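Local coordinates for protein lipoxygenase (PDB 5EK8) that probably adds both atoms of molecular oxygen to polyunsaturated fatty acids, as a non-heme iron 9R-lipoxygenase that carries a PLAT domain, at residues Y165-N168 and I174-P177; A371-R376 and E490-H495. All blocks are in the same frame, centred on the assembly; numbering follows the deposited sequence.

Contact 1. Residues Y165-N168 and I174-P177; sequences YDPN and IFMP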
ATOM      1  N   TYR A 165      -9.413  12.277   8.130  1.00 55.55           N
ATOM      2  CA  TYR A 165      -8.521  12.474   6.996  1.00 50.07           C
ATOM      3  C   TYR A 165      -7.380  13.416   7.354  1.00 52.26           C
ATOM      4  O   TYR A 165      -7.565  14.371   8.108  1.00 51.29           O
ATOM      5  CB  TYR A 165      -9.286  13.022   5.792  1.00 43.24           C
ATOM      6  CG  TYR A 165     -10.024  11.973   4.996  1.00 41.55           C
ATOM      7  CD1 TYR A 165      -9.363  11.202   4.055  1.00 40.06           C
ATOM      8  CD2 TYR A 165     -11.381  11.759   5.178  1.00 41.35           C
ATOM      9  CE1 TYR A 165     -10.027  10.247   3.321  1.00 38.16           C
ATOM     10  CE2 TYR A 165     -12.055  10.801   4.442  1.00 41.79           C
ATOM     11  CZ  TYR A 165     -11.370  10.048   3.517  1.00 38.87           C
ATOM     12  OH  TYR A 165     -12.025   9.092   2.777  1.00 48.81           O
ATOM     13  N   ASP A 166      -6.200  13.133   6.812  1.00 47.86           N
ATOM     14  CA  ASP A 166      -5.043  14.007   6.972  1.00 54.28           C
ATOM     15  C   ASP A 166      -5.199  15.214   6.052  1.00 59.37           C
ATOM     16  O   ASP A 166      -5.223  15.064   4.831  1.00 64.88           O
ATOM     17  CB  ASP A 166      -3.746  13.256   6.654  1.00 55.46           C
ATOM     18  CG  ASP A 166      -2.503  13.986   7.138  1.00 60.35           C
ATOM     19  OD1 ASP A 166      -1.464  13.317   7.313  1.00 66.16           O
ATOM     20  OD2 ASP A 166      -2.552  15.215   7.345  1.00 59.78           O
ATOM     21  N   PRO A 167      -5.317  16.417   6.634  1.00 60.63           N
ATOM     22  CA  PRO A 167      -5.484  17.642   5.843  1.00 63.19           C
ATOM     23  C   PRO A 167      -4.164  18.223   5.339  1.00 68.64           C
ATOM     24  O   PRO A 167      -4.169  19.220   4.619  1.00 73.42           O
ATOM     25  CB  PRO A 167      -6.148  18.599   6.831  1.00 59.28           C
ATOM     26  CG  PRO A 167      -5.596  18.182   8.152  1.00 60.15           C
ATOM     27  CD  PRO A 167      -5.392  16.682   8.082  1.00 60.12           C
ATOM     28  N   ASN A 168      -3.050  17.602   5.712  1.00 73.96           N
ATOM     29  CA  ASN A 168      -1.733  18.089   5.319  1.00 72.33           C
ATOM     30  C   ASN A 168      -1.123  17.284   4.182  1.00 70.05           C
ATOM     31  O   ASN A 168      -0.061  17.630   3.664  1.00 73.75           O
ATOM     32  CB  ASN A 168      -0.790  18.082   6.518  1.00 73.50           C
ATOM     33  CG  ASN A 168      -1.143  19.145   7.536  1.00 81.09           C
ATOM     34  OD1 ASN A 168      -1.474  20.277   7.175  1.00 82.91           O
ATOM     35  ND2 ASN A 168      -1.086  18.786   8.815  1.00 84.25           N
ATOM     36  N   ILE A 174      -5.116   8.698   6.326  1.00 43.08           N
ATOM     37  CA  ILE A 174      -5.606   8.859   7.688  1.00 40.32           C
ATOM     38  C   ILE A 174      -4.709   9.842   8.431  1.00 37.52           C
ATOM     39  O   ILE A 174      -3.523   9.969   8.122  1.00 38.18           O
ATOM     40  CB  ILE A 174      -5.662   7.510   8.440  1.00 41.49           C
ATOM     41  CG1 ILE A 174      -6.499   7.645   9.715  1.00 44.75           C
ATOM     42  CG2 ILE A 174      -4.261   6.999   8.749  1.00 37.09           C
ATOM     43  CD1 ILE A 174      -6.735   6.339  10.435  1.00 45.65           C
ATOM     44  N   PHE A 175      -5.278  10.564   9.387  1.00 40.56           N
ATOM     45  CA  PHE A 175      -4.479  11.448  10.221  1.00 45.20           C
ATOM     46  C   PHE A 175      -3.919  10.652  11.391  1.00 52.51           C
ATOM     47  O   PHE A 175      -4.660  10.203  12.265  1.00 54.73           O
ATOM     48  CB  PHE A 175      -5.303  12.637  10.716  1.00 44.85           C
ATOM     49  CG  PHE A 175      -4.519  13.608  11.550  1.00 43.55           C
ATOM     50  CD1 PHE A 175      -3.428  14.275  11.016  1.00 42.52           C
ATOM     51  CD2 PHE A 175      -4.871  13.855  12.869  1.00 45.36           C
ATOM     52  CE1 PHE A 175      -2.702  15.170  11.782  1.00 46.31           C
ATOM     53  CE2 PHE A 175      -4.149  14.754  13.643  1.00 45.53           C
ATOM     54  CZ  PHE A 175      -3.065  15.413  13.095  1.00 46.56           C
ATOM     55  N   MET A 176      -2.604  10.470  11.398  1.00 54.66           N
ATOM     56  CA  MET A 176      -1.977   9.615  12.390  1.00 56.08           C
ATOM     57  C   MET A 176      -0.582  10.115  12.738  1.00 55.94           C
ATOM     58  O   MET A 176       0.413   9.562  12.275  1.00 50.70           O
ATOM     59  CB  MET A 176      -1.921   8.172  11.876  1.00 57.06           C
ATOM     60  CG  MET A 176      -1.812   7.117  12.965  1.00 57.04           C
ATOM     61  SD  MET A 176      -2.440   5.517  12.415  1.00 54.29           S
ATOM     62  CE  MET A 176      -1.253   5.089  11.147  1.00 38.27           C
ATOM     63  N   PRO A 177      -0.510  11.176  13.556  1.00 62.64           N
ATOM     64  CA  PRO A 177       0.781  11.705  14.003  1.00 67.18           C
ATOM     65  C   PRO A 177       1.512  10.663  14.835  1.00 74.44           C
ATOM     66  O   PRO A 177       2.697  10.403  14.622  1.00 80.24           O
ATOM     67  CB  PRO A 177       0.402  12.918  14.864  1.00 64.46           C
ATOM     68  CG  PRO A 177      -1.041  13.167  14.609  1.00 60.37           C
ATOM     69  CD  PRO A 177      -1.640  11.864  14.199  1.00 61.04           C
TER
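Tyr165 and Ile174 are paired through their backbones in a single beta bridge, CA of Tyr165 lying 4.7 Å from CA of Ile174. One residue on, CA of Asp166 and CA of Phe175 are 4.2 Å apart, and beyond them the chains diverge. Backbone hydrogen bonds of Asp166 with Arg173 and of Phe175 with Pro164 hold the bridge from just outside the paired residues. The CB atoms of Tyr165 and Ile174 point away from the facing segment, and both side chains touch Val372 of helix 337-377, while Ile174 N bonds to Glu368 on the same helix. The bridge closes a short loop within the linker that runs from the beta-strand domain of residues 53-160, consistent with a PLAT domain, to helix 188-214. Asp166 makes an Asx turn: OD2 accepts from the backbone N of Asn168 at 2.9 Å, the donor standing 38° out of the carboxylate plane, which ties the carboxylate back to its own backbone, across Pro167. With its CG anti to the backbone N (chi1 -178°), Phe175 swings its ring toward this group. Phe175 CD1 meets Asp166 OD2 edge-on at 3.9 Å, the ring and carboxylate planes 76° apart, so that the positive rim of the ring probably faces the charge. Pro177 CD lies over the centre of one face of the ring, and Asp166 CB packs 3.6 Å from Ile174 O.

Contact 2. Residues A371-R376 and E490-H495; sequences AVACFR and EDLVEH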
ATOM      1  N   ALA A 371      -8.981   2.429   1.708  1.00 39.94           N
ATOM      2  CA  ALA A 371      -8.970   1.923   3.079  1.00 47.00           C
ATOM      3  C   ALA A 371      -9.724   2.863   4.016  1.00 45.81           C
ATOM      4  O   ALA A 371     -10.707   2.469   4.655  1.00 50.40           O
ATOM      5  CB  ALA A 371      -7.545   1.725   3.566  1.00 50.97           C
ATOM      6  N   VAL A 372      -9.265   4.107   4.081  1.00 39.10           N
ATOM      7  CA  VAL A 372      -9.868   5.102   4.955  1.00 43.03           C
ATOM      8  C   VAL A 372     -11.370   5.232   4.718  1.00 43.50           C
ATOM      9  O   VAL A 372     -12.157   5.142   5.663  1.00 43.27           O
ATOM     10  CB  VAL A 372      -9.209   6.481   4.777  1.00 42.56           C
ATOM     11  CG1 VAL A 372      -9.908   7.506   5.646  1.00 41.25           C
ATOM     12  CG2 VAL A 372      -7.722   6.406   5.122  1.00 42.65           C
ATOM     13  N   ALA A 373     -11.766   5.422   3.461  1.00 46.27           N
ATOM     14  CA  ALA A 373     -13.188   5.519   3.131  1.00 44.89           C
ATOM     15  C   ALA A 373     -13.960   4.279   3.595  1.00 53.45           C
ATOM     16  O   ALA A 373     -15.034   4.384   4.210  1.00 60.21           O
ATOM     17  CB  ALA A 373     -13.368   5.721   1.646  1.00 40.74           C
ATOM     18  N   CYS A 374     -13.393   3.110   3.300  1.00 48.15           N
ATOM     19  CA  CYS A 374     -14.009   1.833   3.636  1.00 45.93           C
ATOM     20  C   CYS A 374     -14.307   1.719   5.119  1.00 46.99           C
ATOM     21  O   CYS A 374     -15.454   1.510   5.516  1.00 47.87           O
ATOM     22  CB  CYS A 374     -13.105   0.678   3.206  1.00 45.71           C
ATOM     23  SG  CYS A 374     -13.585  -0.932   3.867  1.00 47.31           S
ATOM     24  N   PHE A 375     -13.271   1.852   5.938  1.00 48.13           N
ATOM     25  CA  PHE A 375     -13.438   1.724   7.379  1.00 50.14           C
ATOM     26  C   PHE A 375     -14.275   2.863   7.941  1.00 51.69           C
ATOM     27  O   PHE A 375     -14.851   2.746   9.021  1.00 53.95           O
ATOM     28  CB  PHE A 375     -12.078   1.661   8.078  1.00 47.99           C
ATOM     29  CG  PHE A 375     -11.413   0.317   7.977  1.00 51.57           C
ATOM     30  CD1 PHE A 375     -11.747  -0.702   8.855  1.00 50.23           C
ATOM     31  CD2 PHE A 375     -10.466   0.065   6.998  1.00 51.11           C
ATOM     32  CE1 PHE A 375     -11.145  -1.937   8.764  1.00 50.11           C
ATOM     33  CE2 PHE A 375      -9.862  -1.171   6.903  1.00 48.35           C
ATOM     34  CZ  PHE A 375     -10.202  -2.172   7.787  1.00 50.26           C
ATOM     35  N   ARG A 376     -14.346   3.965   7.201  1.00 49.89           N
ATOM     36  CA  ARG A 376     -15.170   5.085   7.621  1.00 46.25           C
ATOM     37  C   ARG A 376     -16.653   4.785   7.468  1.00 46.74           C
ATOM     38  O   ARG A 376     -17.449   5.172   8.320  1.00 48.67           O
ATOM     39  CB  ARG A 376     -14.822   6.344   6.831  1.00 45.01           C
ATOM     40  CG  ARG A 376     -13.693   7.162   7.415  1.00 44.26           C
ATOM     41  CD  ARG A 376     -13.378   8.361   6.522  1.00 40.59           C
ATOM     42  NE  ARG A 376     -14.402   9.394   6.614  1.00 35.32           N
ATOM     43  CZ  ARG A 376     -14.287  10.484   7.364  1.00 42.86           C
ATOM     44  NH1 ARG A 376     -13.191  10.686   8.080  1.00 43.77           N
ATOM     45  NH2 ARG A 376     -15.265  11.378   7.395  1.00 52.37           N
ATOM     46  N   GLU A 490     -18.987   8.948  -1.688  1.00 54.80           N
ATOM     47  CA  GLU A 490     -18.850  10.378  -1.446  1.00 51.47           C
ATOM     48  C   GLU A 490     -17.526  10.709  -0.772  1.00 47.39           C
ATOM     49  O   GLU A 490     -16.856  11.651  -1.167  1.00 44.42           O
ATOM     50  CB  GLU A 490     -20.016  10.892  -0.602  1.00 52.28           C
ATOM     51  CG  GLU A 490     -21.343  10.920  -1.344  1.00 51.64           C
ATOM     52  CD  GLU A 490     -22.497  11.343  -0.462  1.00 53.11           C
ATOM     53  OE1 GLU A 490     -23.659  11.219  -0.904  1.00 55.29           O
ATOM     54  OE2 GLU A 490     -22.243  11.799   0.674  1.00 53.30           O
ATOM     55  N   ASP A 491     -17.146   9.929   0.236  1.00 46.57           N
ATOM     56  CA  ASP A 491     -15.864  10.136   0.904  1.00 45.76           C
ATOM     57  C   ASP A 491     -14.700   9.961  -0.072  1.00 40.49           C
ATOM     58  O   ASP A 491     -13.760  10.776  -0.093  1.00 36.68           O
ATOM     59  CB  ASP A 491     -15.719   9.183   2.090  1.00 51.18           C
ATOM     60  CG  ASP A 491     -16.087   9.838   3.414  1.00 56.05           C
ATOM     61  OD1 ASP A 491     -16.026   9.151   4.457  1.00 57.91           O
ATOM     62  OD2 ASP A 491     -16.427  11.041   3.414  1.00 58.67           O
ATOM     63  N   LEU A 492     -14.777   8.908  -0.889  1.00 39.54           N
ATOM     64  CA  LEU A 492     -13.778   8.680  -1.939  1.00 39.85           C
ATOM     65  C   LEU A 492     -13.609   9.880  -2.874  1.00 46.82           C
ATOM     66  O   LEU A 492     -12.503  10.404  -3.023  1.00 47.66           O
ATOM     67  CB  LEU A 492     -14.135   7.444  -2.766  1.00 37.03           C
ATOM     68  CG  LEU A 492     -13.934   6.102  -2.065  1.00 45.84           C
ATOM     69  CD1 LEU A 492     -14.599   4.983  -2.859  1.00 46.20           C
ATOM     70  CD2 LEU A 492     -12.440   5.817  -1.844  1.00 48.52           C
ATOM     71  N   VAL A 493     -14.703  10.304  -3.504  1.00 48.56           N
ATOM     72  CA  VAL A 493     -14.661  11.416  -4.452  1.00 46.24           C
ATOM     73  C   VAL A 493     -14.202  12.712  -3.785  1.00 43.49           C
ATOM     74  O   VAL A 493     -13.307  13.396  -4.280  1.00 42.68           O
ATOM     75  CB  VAL A 493     -16.043  11.654  -5.115  1.00 41.47           C
ATOM     76  CG1 VAL A 493     -16.054  12.970  -5.897  1.00 35.26           C
ATOM     77  CG2 VAL A 493     -16.415  10.488  -6.015  1.00 42.27           C
ATOM     78  N   GLU A 494     -14.815  13.035  -2.653  1.00 40.42           N
ATOM     79  CA  GLU A 494     -14.550  14.290  -1.965  1.00 45.15           C
ATOM     80  C   GLU A 494     -13.126  14.389  -1.447  1.00 45.85           C
ATOM     81  O   GLU A 494     -12.601  15.490  -1.300  0.90 47.30           O
ATOM     82  CB  GLU A 494     -15.529  14.479  -0.805  1.00 51.72           C
ATOM     83  CG  GLU A 494     -16.973  14.682  -1.247  0.69 60.99           C
ATOM     84  CD  GLU A 494     -17.922  14.870  -0.083  1.00 67.22           C
ATOM     85  OE1 GLU A 494     -17.436  14.978   1.065  0.98 74.19           O
ATOM     86  OE2 GLU A 494     -19.151  14.896  -0.322  1.00 66.29           O
ATOM     87  N   HIS A 495     -12.495  13.253  -1.164  1.00 45.96           N
ATOM     88  CA  HIS A 495     -11.172  13.313  -0.552  1.00 41.66           C
ATOM     89  C   HIS A 495     -10.047  12.900  -1.483  1.00 42.10           C
ATOM     90  O   HIS A 495      -8.880  12.940  -1.104  1.00 41.14           O
ATOM     91  CB  HIS A 495     -11.144  12.458   0.711  1.00 33.62           C
ATOM     92  CG  HIS A 495     -11.943  13.034   1.832  1.00 32.15           C
ATOM     93  ND1 HIS A 495     -13.244  12.654   2.094  1.00 37.12           N
ATOM     94  CD2 HIS A 495     -11.635  13.979   2.751  1.00 30.99           C
ATOM     95  CE1 HIS A 495     -13.697  13.335   3.129  1.00 40.61           C
ATOM     96  NE2 HIS A 495     -12.741  14.146   3.548  1.00 39.15           N
TER
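Arg376 and Asp491 make the charged part of this contact, a buried salt bridge in which Arg376 NE gives a hydrogen bond of 2.7 Å to Asp491 OD1. The bond is bent, 148° at the hydrogen, and reaches OD1 from 44° above the carboxylate plane; guanidinium and carboxylate are far from coplanar. A bend of the arginine chain at chi3 turns the NE edge to the aspartate and leaves NH1 for Asp63 OD1 and Trp163 O. Asp491 OD1 has a second donor in Asn377 ND2, so two N-H groups meet this one oxygen. Apolar packing is carried by Ala373, whose CB sits 3.6 Å from Leu492 CD2 and 4.2 Å from Asp491 CB. Within helix 482-495, His495 folds back along its own last turn: ND1 binds Asp491 O at 2.9 Å, in the carbonyl plane and on a lone pair. His495 N bonds to the same oxygen, so the carbonyl takes two donors, and the ND1 bond restrains the turn of the imidazole. The helical segments run roughly antiparallel, 146° between directions, with axes 9.1 Å apart and the small side chain of Ala373 turned toward helix 482-495. Phe488 extends the packing one turn earlier, against Ala373 and Cys374. Helix 383-391 lies against Ala371, Cys374 and Phe375, and the loop after strand 53-61 brings Asp63 and Thr64 to Arg376.

Overall arrangement
The centres of contacts 1 and 2 lie about 13 Å apart on the same side of the chain's centre. Contact 1 closes within the linker before helix 188-214; contact 2 opens much later, joining the end of helix 337-377 to helix 482-495. Tyr165 connects them: its ring stacks on His495, and its CE2 packs 3.5 Å from Arg376 CD. Contact 1 packs on the helix that carries contact 2, and Asp63 bonds to Tyr165 N as well as Arg376. The linker from the beta-strand domain is thereby seated where two helices of the catalytic domain meet, on the helix that also supplies the iron ligands His359 and His364.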